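Local coordinates for hypothetical protein SSO2273 (Sulfolobus solfataricus, PDB 2X4H), which probably acts as a metal-responsive, DNA-binding transcriptional repressor of the DtxR/MntR family and carries several bound zinc ions, at residues 16-21 and 39-44; 83-88 and 104-109. One frame throughout, in Å; residues are numbered along the deposited sequence.

Contact 1: residues 16-21 and 39-44; sequences FSYLLT and KDLKIA
One face of the Tyr18 ring carries the CD1 methyl of Leu41, a CH-pi contact with CD1 4.0 Å from the ring centroid and 18° off the ring normal. Ile43 comes at the same ring obliquely from nearer its hydroxyl end, its CD1 3.8 Å from Tyr18 CZ. The contact joins helix 13-27 to the end of helix 34-41 in the winged helix-turn-helix domain expected of this family, and Ile43 belongs to the turn leading into helix 45-57. That helix supplies Val48, Glu51 and Leu55 as further neighbours of Tyr18, Glu51 being a zinc ligand.

The turn at Lys42 is a Schellman motif, its positive phi (60°) redirecting the chain after Leu41. Leu41 forks between its partners: while CD1 lies over the ring, CD2 sits 4.1 Å from Ser17 CB and also meets the Thr21 hydroxyl. With OG1 beside its own backbone N (chi1 -58°), Thr21 turns the hydroxyl back along its helix and sets CG2 against Asp40, whose OD1 is hydrogen-bonded to Tyr25. Ser17 O is gripped twice, by Thr21 N and by Thr21 OG1 at 2.9 Å, the two donors arriving from opposite faces of the carbonyl plane.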
loop_
_atom_site.group_PDB
_atom_site.type_symbol
_atom_site.label_atom_id
_atom_site.label_comp_id
_atom_site.label_asym_id
_atom_site.label_seq_id
_atom_site.Cartn_x
_atom_site.Cartn_y
_atom_site.Cartn_z
ATOM N N PHE C 16 -3.562 -12.576 0.963
ATOM C CA PHE C 16 -4.405 -13.674 1.354
ATOM C C PHE C 16 -3.850 -14.445 2.558
ATOM O O PHE C 16 -4.578 -14.694 3.512
ATOM C CB PHE C 16 -4.580 -14.614 0.165
ATOM C CG PHE C 16 -5.568 -15.698 0.384
ATOM C CD1 PHE C 16 -6.893 -15.401 0.643
ATOM C CD2 PHE C 16 -5.192 -17.031 0.256
ATOM C CE1 PHE C 16 -7.823 -16.408 0.801
ATOM C CE2 PHE C 16 -6.122 -18.039 0.416
ATOM C CZ PHE C 16 -7.435 -17.725 0.700
ATOM N N SER C 17 -2.579 -14.838 2.492
ATOM C CA SER C 17 -1.903 -15.513 3.618
ATOM C C SER C 17 -1.932 -14.708 4.917
ATOM O O SER C 17 -2.159 -15.260 5.992
ATOM C CB SER C 17 -0.452 -15.830 3.255
ATOM O OG SER C 17 -0.414 -16.939 2.389
ATOM N N TYR C 18 -1.678 -13.402 4.810
ATOM C CA TYR C 18 -1.762 -12.519 5.970
ATOM C C TYR C 18 -3.137 -12.611 6.580
ATOM O O TYR C 18 -3.267 -12.814 7.775
ATOM C CB TYR C 18 -1.504 -11.058 5.585
ATOM C CG TYR C 18 -0.075 -10.607 5.667
ATOM C CD1 TYR C 18 0.875 -11.048 4.744
ATOM C CD2 TYR C 18 0.326 -9.686 6.635
ATOM C CE1 TYR C 18 2.202 -10.620 4.807
ATOM C CE2 TYR C 18 1.642 -9.245 6.700
ATOM C CZ TYR C 18 2.574 -9.709 5.786
ATOM O OH TYR C 18 3.874 -9.264 5.866
ATOM N N LEU C 19 -4.164 -12.458 5.748
ATOM C CA LEU C 19 -5.538 -12.400 6.233
ATOM C C LEU C 19 -6.006 -13.704 6.838
ATOM O O LEU C 19 -6.808 -13.689 7.769
ATOM C CB LEU C 19 -6.522 -11.990 5.139
ATOM C CG LEU C 19 -6.342 -10.616 4.492
ATOM C CD1 LEU C 19 -7.519 -10.339 3.582
ATOM C CD2 LEU C 19 -6.169 -9.493 5.527
ATOM N N LEU C 20 -5.534 -14.828 6.312
ATOM C CA LEU C 20 -5.893 -16.126 6.890
ATOM C C LEU C 20 -5.193 -16.297 8.233
ATOM O O LEU C 20 -5.737 -16.925 9.134
ATOM C CB LEU C 20 -5.533 -17.285 5.954
ATOM C CG LEU C 20 -6.458 -17.470 4.749
ATOM C CD1 LEU C 20 -5.770 -18.242 3.624
ATOM C CD2 LEU C 20 -7.754 -18.158 5.181
ATOM N N THR C 21 -3.991 -15.737 8.369
ATOM C CA THR C 21 -3.273 -15.812 9.638
ATOM C C THR C 21 -3.901 -14.907 10.696
ATOM O O THR C 21 -4.015 -15.292 11.846
ATOM C CB THR C 21 -1.819 -15.418 9.493
ATOM O OG1 THR C 21 -1.189 -16.259 8.524
ATOM C CG2 THR C 21 -1.122 -15.573 10.814
ATOM N N LYS C 39 5.968 -14.464 13.027
ATOM C CA LYS C 39 6.485 -15.802 13.315
ATOM C C LYS C 39 5.706 -16.897 12.571
ATOM O O LYS C 39 6.309 -17.843 12.018
ATOM C CB LYS C 39 6.455 -16.046 14.823
ATOM C CG LYS C 39 7.246 -17.271 15.305
ATOM C CD LYS C 39 7.140 -17.396 16.830
ATOM C CE LYS C 39 7.853 -18.624 17.375
ATOM N NZ LYS C 39 8.006 -18.508 18.866
ATOM N N ASP C 40 4.382 -16.769 12.529
ATOM C CA ASP C 40 3.559 -17.751 11.801
ATOM C C ASP C 40 3.936 -17.829 10.311
ATOM O O ASP C 40 4.068 -18.917 9.767
ATOM C CB ASP C 40 2.065 -17.443 11.966
ATOM C CG ASP C 40 1.597 -17.541 13.424
ATOM O OD1 ASP C 40 0.495 -17.044 13.742
ATOM O OD2 ASP C 40 2.335 -18.108 14.259
ATOM N N LEU C 41 4.150 -16.674 9.675
ATOM C CA LEU C 41 4.516 -16.615 8.249
ATOM C C LEU C 41 6.025 -16.707 7.993
ATOM O O LEU C 41 6.453 -16.726 6.841
ATOM C CB LEU C 41 3.961 -15.330 7.619
ATOM C CG LEU C 41 2.437 -15.236 7.591
ATOM C CD1 LEU C 41 2.006 -13.850 7.164
ATOM C CD2 LEU C 41 1.825 -16.349 6.677
ATOM N N LYS C 42 6.823 -16.779 9.057
ATOM C CA LYS C 42 8.288 -16.872 8.946
ATOM C C LYS C 42 8.881 -15.669 8.220
ATOM O O LYS C 42 9.683 -15.832 7.296
ATOM C CB LYS C 42 8.717 -18.172 8.237
ATOM C CG LYS C 42 8.132 -19.444 8.840
ATOM C CD LYS C 42 8.890 -20.715 8.410
ATOM C CE LYS C 42 8.675 -21.089 6.934
ATOM N NZ LYS C 42 9.479 -20.238 5.999
ATOM N N ILE C 43 8.464 -14.467 8.626
ATOM C CA ILE C 43 8.976 -13.210 8.044
ATOM C C ILE C 43 9.236 -12.140 9.120
ATOM O O ILE C 43 8.967 -12.365 10.306
ATOM C CB ILE C 43 8.028 -12.645 6.930
ATOM C CG1 ILE C 43 6.663 -12.251 7.520
ATOM C CG2 ILE C 43 7.890 -13.625 5.784
ATOM C CD1 ILE C 43 5.611 -11.884 6.467
ATOM N N ALA C 44 9.736 -10.971 8.702
ATOM C CA ALA C 44 10.192 -9.930 9.639
ATOM C C ALA C 44 9.047 -9.035 10.127
ATOM O O ALA C 44 8.155 -8.669 9.350
ATOM C CB ALA C 44 11.276 -9.093 9.016
#

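Contact 2: residues 83-88 and 104-109; sequences KAHRVI and EYSKQF. With ZN (zinc ion), chain M.
Ser106 and His85 meet where 83-88 and 104-109 come nearest, their CA atoms 5.9 Å apart. The serine hydroxyl is swung away from its own backbone N (chi1 -180°) and donates to His85 O at 3.0 Å, in the carbonyl plane on a lone pair, with a C=O...OG angle of 113°. Ile88 crowds the same hydroxyl with its CG2 branch, 3.4 Å from Ser106 OG; the bond to His85 O satisfies this buried group, and His85 ND1 also lies close by. A valine in place of Ser106 would probably leave His85 O without this donor and press a methyl group against Ile88.

The His85 side chain extends with CG opposite the backbone N (chi1 172°), which carries the imidazole across to helix 99-107, where NE2 binds a zinc ion at 1.9 Å. Glu89, Cys103 and a water complete the ligands of this metal in the domain that, in the DtxR/MntR family, serves metal binding and dimerisation; the water lies in the plane of the imidazole, at its edge. On the other ring nitrogen, ND1 is hydrogen-bonded to Asp110, a second-shell carboxylate that helps fix the rotation of the ring. The aliphatic part of Lys107 approaches obliquely, its CG 3.9 Å from His85 CE1.

Farther along helix 72-94, Ile88 also packs on Phe109, its CD1 3.8 Å from CE1 and its CG2 close to CZ. Phe109 also packs on Ile117 of the third subunit.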
loop_
_atom_site.group_PDB
_atom_site.type_symbol
_atom_site.label_atom_id
_atom_site.label_comp_id
_atom_site.label_asym_id
_atom_site.label_seq_id
_atom_site.Cartn_x
_atom_site.Cartn_y
_atom_site.Cartn_z
ATOM N N LYS C 83 -13.332 -18.710 -3.616
ATOM C CA LYS C 83 -14.299 -18.918 -4.686
ATOM C C LYS C 83 -13.607 -18.849 -6.048
ATOM O O LYS C 83 -13.838 -19.684 -6.906
ATOM C CB LYS C 83 -15.421 -17.865 -4.578
ATOM C CG LYS C 83 -16.570 -18.032 -5.565
ATOM C CD LYS C 83 -17.729 -17.048 -5.391
ATOM C CE LYS C 83 -18.834 -17.387 -6.402
ATOM N NZ LYS C 83 -20.062 -16.531 -6.339
ATOM N N ALA C 84 -12.745 -17.861 -6.259
ATOM C CA ALA C 84 -12.069 -17.716 -7.559
ATOM C C ALA C 84 -11.152 -18.902 -7.863
ATOM O O ALA C 84 -11.195 -19.432 -8.965
ATOM C CB ALA C 84 -11.282 -16.377 -7.652
ATOM N N HIS C 85 -10.356 -19.317 -6.884
ATOM C CA HIS C 85 -9.425 -20.420 -7.047
ATOM C C HIS C 85 -10.192 -21.694 -7.434
ATOM O O HIS C 85 -9.881 -22.356 -8.430
ATOM C CB HIS C 85 -8.585 -20.638 -5.754
ATOM C CG HIS C 85 -7.748 -21.884 -5.780
ATOM N ND1 HIS C 85 -6.599 -21.998 -6.541
ATOM C CD2 HIS C 85 -7.945 -23.099 -5.205
ATOM C CE1 HIS C 85 -6.107 -23.219 -6.399
ATOM N NE2 HIS C 85 -6.922 -23.917 -5.619
ATOM N N ARG C 86 -11.243 -21.986 -6.683
ATOM C CA ARG C 86 -11.947 -23.250 -6.789
ATOM C C ARG C 86 -12.920 -23.318 -7.984
ATOM O O ARG C 86 -13.057 -24.373 -8.629
ATOM C CB ARG C 86 -12.637 -23.517 -5.443
ATOM C CG ARG C 86 -11.632 -23.812 -4.345
ATOM C CD ARG C 86 -12.228 -23.984 -2.952
ATOM N NE ARG C 86 -11.147 -24.210 -1.996
ATOM C CZ ARG C 86 -11.260 -24.236 -0.669
ATOM N NH1 ARG C 86 -12.407 -24.015 -0.053
ATOM N NH2 ARG C 86 -10.180 -24.432 0.061
ATOM N N VAL C 87 -13.578 -22.207 -8.306
ATOM C CA VAL C 87 -14.368 -22.142 -9.528
ATOM C C VAL C 87 -13.477 -22.328 -10.767
ATOM O O VAL C 87 -13.816 -23.101 -11.662
ATOM C CB VAL C 87 -15.171 -20.836 -9.605
ATOM C CG1 VAL C 87 -15.791 -20.656 -10.988
ATOM C CG2 VAL C 87 -16.241 -20.806 -8.488
ATOM N N ILE C 88 -12.335 -21.644 -10.824
ATOM C CA ILE C 88 -11.390 -21.858 -11.922
ATOM C C ILE C 88 -10.941 -23.321 -11.986
ATOM O O ILE C 88 -10.929 -23.904 -13.063
ATOM C CB ILE C 88 -10.178 -20.912 -11.837
ATOM C CG1 ILE C 88 -10.553 -19.527 -12.369
ATOM C CG2 ILE C 88 -9.019 -21.436 -12.700
ATOM C CD1 ILE C 88 -9.620 -18.449 -11.925
ATOM N N GLU C 104 -2.332 -25.762 -9.394
ATOM C CA GLU C 104 -1.113 -24.974 -9.591
ATOM C C GLU C 104 -1.327 -23.862 -10.618
ATOM O O GLU C 104 -0.959 -22.724 -10.397
ATOM C CB GLU C 104 0.042 -25.891 -10.021
ATOM C CG GLU C 104 0.481 -26.882 -8.936
ATOM C CD GLU C 104 1.228 -28.112 -9.469
ATOM O OE1 GLU C 104 1.517 -29.020 -8.654
ATOM O OE2 GLU C 104 1.522 -28.191 -10.688
ATOM N N TYR C 105 -1.966 -24.192 -11.729
ATOM C CA TYR C 105 -2.250 -23.189 -12.744
ATOM C C TYR C 105 -3.184 -22.113 -12.237
ATOM O O TYR C 105 -2.975 -20.937 -12.507
ATOM C CB TYR C 105 -2.922 -23.817 -13.950
ATOM C CG TYR C 105 -2.056 -24.553 -14.946
ATOM C CD1 TYR C 105 -0.672 -24.454 -14.957
ATOM C CD2 TYR C 105 -2.664 -25.328 -15.923
ATOM C CE1 TYR C 105 0.088 -25.131 -15.927
ATOM C CE2 TYR C 105 -1.933 -25.982 -16.876
ATOM C CZ TYR C 105 -0.562 -25.890 -16.881
ATOM O OH TYR C 105 0.130 -26.577 -17.863
ATOM N N SER C 106 -4.260 -22.530 -11.562
ATOM C CA SER C 106 -5.226 -21.570 -11.028
ATOM C C SER C 106 -4.537 -20.502 -10.143
ATOM O O SER C 106 -4.855 -19.300 -10.221
ATOM C CB SER C 106 -6.339 -22.318 -10.270
ATOM O OG SER C 106 -7.312 -21.421 -9.734
ATOM N N LYS C 107 -3.565 -20.921 -9.335
ATOM C CA LYS C 107 -2.896 -19.980 -8.423
ATOM C C LYS C 107 -2.146 -18.882 -9.180
ATOM O O LYS C 107 -1.989 -17.779 -8.664
ATOM C CB LYS C 107 -1.950 -20.689 -7.439
ATOM C CG LYS C 107 -2.669 -21.423 -6.316
ATOM C CD LYS C 107 -1.690 -22.034 -5.302
ATOM C CE LYS C 107 -2.441 -22.818 -4.233
ATOM N NZ LYS C 107 -1.729 -24.062 -3.832
ATOM N N GLN C 108 -1.736 -19.151 -10.415
ATOM C CA GLN C 108 -1.033 -18.136 -11.205
ATOM C C GLN C 108 -1.897 -16.965 -11.695
ATOM O O GLN C 108 -1.358 -15.979 -12.148
ATOM C CB GLN C 108 -0.314 -18.794 -12.397
ATOM C CG GLN C 108 0.836 -19.696 -11.970
ATOM C CD GLN C 108 1.469 -20.437 -13.120
ATOM O OE1 GLN C 108 1.805 -19.844 -14.149
ATOM N NE2 GLN C 108 1.656 -21.752 -12.947
ATOM N N PHE C 109 -3.221 -17.060 -11.639
ATOM C CA PHE C 109 -4.061 -15.937 -12.091
ATOM C C PHE C 109 -5.416 -15.759 -11.386
ATOM O O PHE C 109 -6.070 -14.732 -11.583
ATOM C CB PHE C 109 -4.281 -16.012 -13.614
ATOM C CG PHE C 109 -5.035 -17.225 -14.071
ATOM C CD1 PHE C 109 -6.403 -17.158 -14.334
ATOM C CD2 PHE C 109 -4.371 -18.435 -14.281
ATOM C CE1 PHE C 109 -7.117 -18.296 -14.763
ATOM C CE2 PHE C 109 -5.068 -19.569 -14.704
ATOM C CZ PHE C 109 -6.447 -19.499 -14.946
HETATM ZN ZN ZN M . -6.496 -25.782 -5.381
HETATM O O HOH W 1 -7.905 -25.897 -3.667
#

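From the N terminus, helix 13-27 leads through a short connection into helix 34-41, and contact 1 closes this first loop, within the probable DNA-binding region, before helix 45-57 begins. The chain then passes through the two-stranded antiparallel hairpin of 61-64 and 67-70 and enters the long helix 72-94. Contact 2 closes a second loop, from the later part of that helix to the end of helix 99-107, in the metal-binding and dimerisation region. The two loops follow in series, neither nested nor crossed, with centres about 20 Å apart and nearest atoms about 7 Å apart. Helix 72-94 links both regions: Ile78, Leu81 and Ile82 touch Phe16, while His85 and Ile88 belong to contact 2.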